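Local coordinates for protein ferritin (Mycoplasma penetrans, PDB 7DIE) that takes up and stores iron, probably oxidising ferrous to ferric iron at its metal sites, as a 24-subunit ferritin cage, at residues N7-H19 and N111-T124. Numbering follows the deposited sequence. Where two conformers were deposited one is given.
Sequences NKDERIMDLVSKH and NVTEISLLAKDFET
Bends at chi2 and chi3 (-67°) in the aliphatic chain of K8 curl its ammonium back to meet D121, whose carboxylate stands trans to its own backbone N (chi1 -175°). In a salt-bridge network, K8 NZ donates to D121 OD1 (2.8 Å) from above the carboxylate plane and to E123 OE1 (2.7 Å) on the anti side, tilted out of plane; a flexible lysine suits this bridging of two acids. Short D121, N-cap of helix 122-150, accepts T124 N at OD1 from the opposite face and T124 OG1 at OD2 (2.7 Å); gripped at both oxygens, it probably stays ionised. Branched I12 spreads two ways: CD1 packs on the small methyl of A119 (CB, 3.6 Å), and CG2 comes against D121 OD2 (3.2 Å), flanked by S116 and T124. A turn later the long L15 reaches I115 CG2 with CD1 (3.6 Å), and beta-branched V112 sets CG2 between L15 and H19. K120, with positive phi, ends helix 91-118 in a Schellman motif. E123 OE2 salt-bridges R106 of a second subunit; H19 NE2 hydrogen-bonds E23. Segments 10-19 and 111-118 run antiparallel (168°) in the ferritin four-helix bundle, with helix 43-70 touching K8, V16 and H19.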
ATOM      1  N   ASN A   7     -41.615  15.939  33.623  1.00 32.86           N
ATOM      2  CA  ASN A   7     -42.926  15.776  34.250  1.00 30.55           C
ATOM      3  C   ASN A   7     -43.612  14.480  33.806  1.00 30.70           C
ATOM      4  O   ASN A   7     -44.772  14.472  33.397  1.00 31.87           O
ATOM      5  CB  ASN A   7     -43.807  16.983  33.941  1.00 36.46           C
ATOM      6  CG  ASN A   7     -45.060  17.009  34.778  1.00 47.30           C
ATOM      7  OD1 ASN A   7     -45.020  16.756  35.985  1.00 49.13           O
ATOM      8  ND2 ASN A   7     -46.184  17.303  34.143  1.00 50.85           N
ATOM      9  N   LYS A   8     -42.871  13.375  33.854  1.00 32.14           N
ATOM     10  CA  LYS A   8     -43.437  12.098  33.433  1.00 30.33           C
ATOM     11  C   LYS A   8     -44.435  11.619  34.480  1.00 33.47           C
ATOM     12  O   LYS A   8     -44.301  11.910  35.665  1.00 29.55           O
ATOM     13  CB  LYS A   8     -42.340  11.044  33.241  1.00 29.49           C
ATOM     14  CG  LYS A   8     -41.241  11.434  32.221  1.00 26.60           C
ATOM     15  CD  LYS A   8     -41.800  11.781  30.842  1.00 26.84           C
ATOM     16  CE  LYS A   8     -42.411  10.565  30.121  1.00 25.26           C
ATOM     17  NZ  LYS A   8     -43.044  10.991  28.842  1.00 22.82           N
ATOM     18  N   ASP A   9     -45.478  10.910  34.043  0.56 32.19           N
ATOM     19  CA  ASP A   9     -46.434  10.428  35.032  0.56 34.69           C
ATOM     20  C   ASP A   9     -45.882   9.193  35.717  0.56 35.37           C
ATOM     21  O   ASP A   9     -45.412   8.253  35.065  0.56 30.51           O
ATOM     22  CB  ASP A   9     -47.813  10.115  34.456  0.56 34.59           C
ATOM     23  CG  ASP A   9     -48.880  10.021  35.566  0.56 37.98           C
ATOM     24  OD1 ASP A   9     -49.023   8.940  36.193  0.56 38.70           O
ATOM     25  OD2 ASP A   9     -49.525  11.054  35.869  0.56 32.96           O
ATOM     26  N   GLU A  10     -45.962   9.199  37.040  1.00 28.55           N
ATOM     27  CA  GLU A  10     -45.362   8.139  37.845  1.00 32.65           C
ATOM     28  C   GLU A  10     -45.984   6.768  37.584  1.00 34.36           C
ATOM     29  O   GLU A  10     -45.297   5.760  37.743  1.00 32.61           O
ATOM     30  CB  GLU A  10     -45.439   8.467  39.339  1.00 47.60           C
ATOM     31  CG  GLU A  10     -44.586   7.524  40.192  1.00 63.26           C
ATOM     32  CD  GLU A  10     -44.375   8.002  41.621  1.00 82.72           C
ATOM     33  OE1 GLU A  10     -43.279   8.536  41.919  1.00 79.23           O
ATOM     34  OE2 GLU A  10     -45.307   7.832  42.442  1.00 78.93           O
ATOM     35  N   ARG A  11     -47.221   6.724  37.141  1.00 34.10           N
ATOM     36  CA  ARG A  11     -47.821   5.462  36.808  1.00 40.33           C
ATOM     37  C   ARG A  11     -47.123   4.781  35.635  1.00 33.69           C
ATOM     38  O   ARG A  11     -46.864   3.619  35.693  1.00 32.49           O
ATOM     39  CB  ARG A  11     -49.256   5.634  36.422  1.00 40.89           C
ATOM     40  CG  ARG A  11     -50.158   5.756  37.598  1.00 60.67           C
ATOM     41  CD  ARG A  11     -50.255   4.436  38.279  1.00 69.10           C
ATOM     42  NE  ARG A  11     -51.065   4.598  39.446  1.00 80.69           N
ATOM     43  CZ  ARG A  11     -51.937   3.705  39.884  1.00 79.53           C
ATOM     44  NH1 ARG A  11     -52.634   3.987  40.963  1.00 70.10           N
ATOM     45  NH2 ARG A  11     -52.085   2.540  39.259  1.00 76.61           N
ATOM     46  N   ILE A  12     -46.858   5.533  34.584  1.00 25.85           N
ATOM     47  CA  ILE A  12     -46.228   4.990  33.400  1.00 26.25           C
ATOM     48  C   ILE A  12     -44.775   4.669  33.708  1.00 28.51           C
ATOM     49  O   ILE A  12     -44.263   3.618  33.303  1.00 29.60           O
ATOM     50  CB  ILE A  12     -46.383   5.957  32.212  1.00 28.17           C
ATOM     51  CG1 ILE A  12     -47.861   6.318  32.027  1.00 33.51           C
ATOM     52  CG2 ILE A  12     -45.762   5.340  30.944  1.00 30.14           C
ATOM     53  CD1 ILE A  12     -48.752   5.121  31.764  1.00 31.87           C
ATOM     54  N   MET A  13     -44.102   5.537  34.474  1.00 27.38           N
ATOM     55  CA  MET A  13     -42.697   5.267  34.789  1.00 29.74           C
ATOM     56  C   MET A  13     -42.557   4.040  35.682  1.00 31.04           C
ATOM     57  O   MET A  13     -41.596   3.273  35.546  1.00 27.27           O
ATOM     58  CB  MET A  13     -42.043   6.487  35.435  1.00 27.22           C
ATOM     59  CG  MET A  13     -41.968   7.688  34.532  1.00 28.51           C
ATOM     60  SD  MET A  13     -41.039   7.421  33.001  1.00 37.44           S
ATOM     61  CE  MET A  13     -42.254   7.074  31.846  1.00 23.48           C
ATOM     62  N   ASP A  14     -43.504   3.828  36.600  1.00 26.46           N
ATOM     63  CA  ASP A  14     -43.487   2.596  37.379  1.00 28.87           C
ATOM     64  C   ASP A  14     -43.636   1.372  36.485  1.00 24.28           C
ATOM     65  O   ASP A  14     -43.052   0.322  36.766  1.00 28.74           O
ATOM     66  CB  ASP A  14     -44.603   2.603  38.425  1.00 32.95           C
ATOM     67  CG  ASP A  14     -44.279   3.463  39.628  1.00 45.59           C
ATOM     68  OD1 ASP A  14     -43.144   3.983  39.741  1.00 44.59           O
ATOM     69  OD2 ASP A  14     -45.183   3.615  40.470  1.00 46.45           O
ATOM     70  N   LEU A  15     -44.454   1.467  35.428  1.00 24.29           N
ATOM     71  CA  LEU A  15     -44.573   0.350  34.491  1.00 27.17           C
ATOM     72  C   LEU A  15     -43.272   0.117  33.730  1.00 27.63           C
ATOM     73  O   LEU A  15     -42.924  -1.029  33.425  1.00 26.70           O
ATOM     74  CB  LEU A  15     -45.704   0.605  33.489  1.00 25.91           C
ATOM     75  CG  LEU A  15     -47.121   0.414  34.037  1.00 35.91           C
ATOM     76  CD1 LEU A  15     -48.133   0.755  32.957  1.00 31.01           C
ATOM     77  CD2 LEU A  15     -47.310  -1.018  34.503  1.00 33.21           C
ATOM     78  N   VAL A  16     -42.566   1.188  33.364  1.00 27.63           N
ATOM     79  CA  VAL A  16     -41.268   1.013  32.707  1.00 27.71           C
ATOM     80  C   VAL A  16     -40.300   0.323  33.657  1.00 28.17           C
ATOM     81  O   VAL A  16     -39.585  -0.613  33.285  1.00 27.92           O
ATOM     82  CB  VAL A  16     -40.714   2.365  32.224  1.00 27.87           C
ATOM     83  CG1 VAL A  16     -39.288   2.189  31.691  1.00 32.22           C
ATOM     84  CG2 VAL A  16     -41.614   2.973  31.139  1.00 27.20           C
ATOM     85  N   SER A  17     -40.262   0.793  34.904  1.00 26.77           N
ATOM     86  CA  SER A  17     -39.454   0.175  35.941  1.00 25.05           C
ATOM     87  C   SER A  17     -39.846  -1.284  36.150  1.00 29.33           C
ATOM     88  O   SER A  17     -38.985  -2.157  36.298  1.00 29.17           O
ATOM     89  CB  SER A  17     -39.629   1.007  37.221  1.00 29.33           C
ATOM     90  OG  SER A  17     -38.510   0.995  38.051  1.00 40.06           O
ATOM     91  N   LYS A  18     -41.146  -1.577  36.155  1.00 28.22           N
ATOM     92  CA  LYS A  18     -41.570  -2.964  36.306  1.00 25.36           C
ATOM     93  C   LYS A  18     -41.115  -3.802  35.124  1.00 25.62           C
ATOM     94  O   LYS A  18     -40.712  -4.958  35.288  1.00 27.23           O
ATOM     95  CB  LYS A  18     -43.090  -3.049  36.454  1.00 29.81           C
ATOM     96  CG  LYS A  18     -43.588  -4.493  36.524  1.00 38.36           C
ATOM     97  CD  LYS A  18     -45.097  -4.584  36.655  1.00 46.94           C
ATOM     98  CE  LYS A  18     -45.526  -6.015  36.955  1.00 54.04           C
ATOM     99  NZ  LYS A  18     -47.000  -6.143  37.103  1.00 59.41           N
ATOM    100  N   HIS A  19     -41.178  -3.247  33.920  1.00 25.50           N
ATOM    101  CA  HIS A  19     -40.718  -4.044  32.795  1.00 25.02           C
ATOM    102  C   HIS A  19     -39.209  -4.300  32.870  1.00 24.68           C
ATOM    103  O   HIS A  19     -38.739  -5.379  32.483  1.00 26.65           O
ATOM    104  CB  HIS A  19     -41.071  -3.389  31.470  1.00 24.17           C
ATOM    105  CG  HIS A  19     -40.675  -4.248  30.321  1.00 26.52           C
ATOM    106  ND1 HIS A  19     -41.247  -5.486  30.103  1.00 25.93           N
ATOM    107  CD2 HIS A  19     -39.674  -4.127  29.421  1.00 26.56           C
ATOM    108  CE1 HIS A  19     -40.646  -6.065  29.081  1.00 27.48           C
ATOM    109  NE2 HIS A  19     -39.691  -5.261  28.649  1.00 27.30           N
ATOM    110  N   ASN A 111     -48.167  -4.807  27.576  0.51 32.27           N
ATOM    111  CA  ASN A 111     -48.900  -4.033  28.578  0.51 29.00           C
ATOM    112  C   ASN A 111     -48.369  -2.610  28.672  0.51 28.89           C
ATOM    113  O   ASN A 111     -49.140  -1.645  28.644  0.51 27.83           O
ATOM    114  CB  ASN A 111     -48.824  -4.709  29.950  0.51 29.80           C
ATOM    115  CG  ASN A 111     -49.753  -4.062  30.970  0.51 33.54           C
ATOM    116  OD1 ASN A 111     -50.950  -3.907  30.718  0.51 33.55           O
ATOM    117  ND2 ASN A 111     -49.205  -3.670  32.118  0.51 32.85           N
ATOM    118  N   VAL A 112     -47.048  -2.461  28.797  1.00 28.16           N
ATOM    119  CA  VAL A 112     -46.470  -1.121  28.883  1.00 28.03           C
ATOM    120  C   VAL A 112     -46.750  -0.344  27.607  1.00 26.46           C
ATOM    121  O   VAL A 112     -47.040   0.858  27.639  1.00 30.40           O
ATOM    122  CB  VAL A 112     -44.955  -1.192  29.166  1.00 30.15           C
ATOM    123  CG1 VAL A 112     -44.397   0.234  29.301  1.00 29.47           C
ATOM    124  CG2 VAL A 112     -44.685  -2.007  30.442  1.00 33.83           C
ATOM    125  N   THR A 113     -46.663  -1.016  26.461  1.00 24.26           N
ATOM    126  CA  THR A 113     -46.927  -0.343  25.200  1.00 23.14           C
ATOM    127  C   THR A 113     -48.362   0.166  25.159  1.00 29.57           C
ATOM    128  O   THR A 113     -48.614   1.340  24.869  1.00 26.01           O
ATOM    129  CB  THR A 113     -46.652  -1.304  24.040  1.00 25.40           C
ATOM    130  OG1 THR A 113     -45.265  -1.674  24.057  1.00 25.58           O
ATOM    131  CG2 THR A 113     -46.997  -0.649  22.704  1.00 25.81           C
ATOM    132  N   GLU A 114     -49.318  -0.707  25.479  1.00 25.49           N
ATOM    133  CA  GLU A 114     -50.723  -0.324  25.410  1.00 27.32           C
ATOM    134  C   GLU A 114     -51.056   0.778  26.414  1.00 27.64           C
ATOM    135  O   GLU A 114     -51.734   1.758  26.076  1.00 28.86           O
ATOM    136  CB  GLU A 114     -51.602  -1.545  25.654  1.00 28.30           C
ATOM    137  CG  GLU A 114     -53.077  -1.217  25.557  1.00 30.90           C
ATOM    138  CD  GLU A 114     -53.971  -2.431  25.785  1.00 45.74           C
ATOM    139  OE1 GLU A 114     -55.192  -2.300  25.574  1.00 44.01           O
ATOM    140  OE2 GLU A 114     -53.458  -3.508  26.157  1.00 47.06           O
ATOM    141  N   ILE A 115     -50.600   0.629  27.659  1.00 25.37           N
ATOM    142  CA  ILE A 115     -50.956   1.606  28.682  1.00 26.72           C
ATOM    143  C   ILE A 115     -50.285   2.944  28.399  1.00 28.28           C
ATOM    144  O   ILE A 115     -50.892   4.000  28.577  1.00 27.12           O
ATOM    145  CB  ILE A 115     -50.627   1.081  30.097  1.00 28.99           C
ATOM    146  CG1 ILE A 115     -51.346  -0.240  30.378  1.00 34.71           C
ATOM    147  CG2 ILE A 115     -51.017   2.105  31.177  1.00 31.28           C
ATOM    148  CD1 ILE A 115     -52.810  -0.231  30.003  1.00 42.18           C
ATOM    149  N   SER A 116     -49.031   2.936  27.929  1.00 29.22           N
ATOM    150  CA  SER A 116     -48.392   4.222  27.649  1.00 25.66           C
ATOM    151  C   SER A 116     -49.138   4.974  26.549  1.00 27.34           C
ATOM    152  O   SER A 116     -49.336   6.193  26.644  1.00 31.46           O
ATOM    153  CB  SER A 116     -46.906   4.028  27.294  1.00 26.50           C
ATOM    154  OG  SER A 116     -46.791   3.304  26.097  1.00 31.04           O
ATOM    155  N   LEU A 117     -49.600   4.264  25.517  1.00 27.24           N
ATOM    156  CA  LEU A 117     -50.382   4.917  24.471  1.00 27.33           C
ATOM    157  C   LEU A 117     -51.710   5.433  25.025  1.00 27.51           C
ATOM    158  O   LEU A 117     -52.131   6.559  24.734  1.00 26.30           O
ATOM    159  CB  LEU A 117     -50.636   3.946  23.312  1.00 25.75           C
ATOM    160  CG  LEU A 117     -51.431   4.499  22.121  1.00 31.19           C
ATOM    161  CD1 LEU A 117     -50.671   5.643  21.485  1.00 29.11           C
ATOM    162  CD2 LEU A 117     -51.731   3.422  21.071  1.00 32.17           C
ATOM    163  N   LEU A 118     -52.395   4.594  25.803  1.00 30.32           N
ATOM    164  CA  LEU A 118     -53.646   5.002  26.451  1.00 28.26           C
ATOM    165  C   LEU A 118     -53.465   6.306  27.214  1.00 30.63           C
ATOM    166  O   LEU A 118     -54.297   7.219  27.140  1.00 31.40           O
ATOM    167  CB  LEU A 118     -54.085   3.899  27.415  1.00 30.62           C
ATOM    168  CG  LEU A 118     -55.352   4.171  28.214  1.00 36.23           C
ATOM    169  CD1 LEU A 118     -56.500   4.326  27.229  1.00 33.76           C
ATOM    170  CD2 LEU A 118     -55.574   3.029  29.184  1.00 32.46           C
ATOM    171  N   ALA A 119     -52.374   6.401  27.953  1.00 26.65           N
ATOM    172  CA  ALA A 119     -52.057   7.552  28.786  1.00 29.23           C
ATOM    173  C   ALA A 119     -51.485   8.711  28.006  1.00 30.61           C
ATOM    174  O   ALA A 119     -51.109   9.711  28.628  1.00 33.32           O
ATOM    175  CB  ALA A 119     -51.076   7.133  29.883  1.00 30.47           C
ATOM    176  N   LYS A 120     -51.413   8.604  26.671  1.00 27.73           N
ATOM    177  CA  LYS A 120     -50.868   9.654  25.807  1.00 29.34           C
ATOM    178  C   LYS A 120     -49.410   9.933  26.142  1.00 30.11           C
ATOM    179  O   LYS A 120     -48.911  11.045  25.946  1.00 26.16           O
ATOM    180  CB  LYS A 120     -51.677  10.956  25.892  1.00 39.97           C
ATOM    181  CG  LYS A 120     -53.174  10.776  25.936  1.00 38.70           C
ATOM    182  CD  LYS A 120     -53.674  10.226  24.637  1.00 37.01           C
ATOM    183  CE  LYS A 120     -55.191  10.395  24.512  1.00 39.07           C
ATOM    184  NZ  LYS A 120     -55.691   9.557  23.394  1.00 41.54           N
ATOM    185  N   ASP A 121     -48.715   8.931  26.671  1.00 29.41           N
ATOM    186  CA  ASP A 121     -47.273   9.053  26.879  1.00 27.16           C
ATOM    187  C   ASP A 121     -46.618   8.555  25.595  1.00 28.11           C
ATOM    188  O   ASP A 121     -46.264   7.391  25.463  1.00 28.68           O
ATOM    189  CB  ASP A 121     -46.820   8.273  28.100  1.00 28.32           C
ATOM    190  CG  ASP A 121     -45.340   8.485  28.407  1.00 30.62           C
ATOM    191  OD1 ASP A 121     -44.627   9.080  27.573  1.00 28.42           O
ATOM    192  OD2 ASP A 121     -44.896   8.073  29.482  1.00 27.84           O
ATOM    193  N   PHE A 122     -46.489   9.446  24.620  1.00 26.88           N
ATOM    194  CA  PHE A 122     -45.949   9.037  23.330  1.00 26.24           C
ATOM    195  C   PHE A 122     -44.448   8.844  23.372  1.00 25.82           C
ATOM    196  O   PHE A 122     -43.914   8.099  22.542  1.00 28.46           O
ATOM    197  CB  PHE A 122     -46.315  10.059  22.272  1.00 25.28           C
ATOM    198  CG  PHE A 122     -47.785  10.125  22.019  1.00 28.31           C
ATOM    199  CD1 PHE A 122     -48.393   9.221  21.170  1.00 27.67           C
ATOM    200  CD2 PHE A 122     -48.574  11.057  22.690  1.00 33.08           C
ATOM    201  CE1 PHE A 122     -49.774   9.274  20.966  1.00 31.48           C
ATOM    202  CE2 PHE A 122     -49.951  11.106  22.482  1.00 30.78           C
ATOM    203  CZ  PHE A 122     -50.540  10.216  21.627  1.00 29.54           C
ATOM    204  N   GLU A 123     -43.761   9.497  24.315  1.00 28.25           N
ATOM    205  CA  GLU A 123     -42.341   9.213  24.495  1.00 27.86           C
ATOM    206  C   GLU A 123     -42.130   7.760  24.907  1.00 28.75           C
ATOM    207  O   GLU A 123     -41.278   7.063  24.348  1.00 24.01           O
ATOM    208  CB  GLU A 123     -41.742  10.173  25.521  1.00 26.25           C
ATOM    209  CG  GLU A 123     -41.758  11.618  25.002  1.00 27.68           C
ATOM    210  CD  GLU A 123     -41.412  12.664  26.055  1.00 25.51           C
ATOM    211  OE1 GLU A 123     -41.366  12.339  27.249  1.00 27.07           O
ATOM    212  OE2 GLU A 123     -41.171  13.822  25.669  1.00 29.09           O
ATOM    213  N   THR A 124     -42.896   7.281  25.888  1.00 24.89           N
ATOM    214  CA  THR A 124     -42.735   5.893  26.314  1.00 24.98           C
ATOM    215  C   THR A 124     -43.208   4.926  25.232  1.00 28.68           C
ATOM    216  O   THR A 124     -42.555   3.902  24.971  1.00 26.09           O
ATOM    217  CB  THR A 124     -43.476   5.671  27.641  1.00 24.42           C
ATOM    218  OG1 THR A 124     -42.880   6.497  28.647  1.00 27.17           O
ATOM    219  CG2 THR A 124     -43.364   4.211  28.096  1.00 24.10           C
TER
HETATM  220  O   HOH W   1     -45.647   9.941  31.264  1.00 31.45           O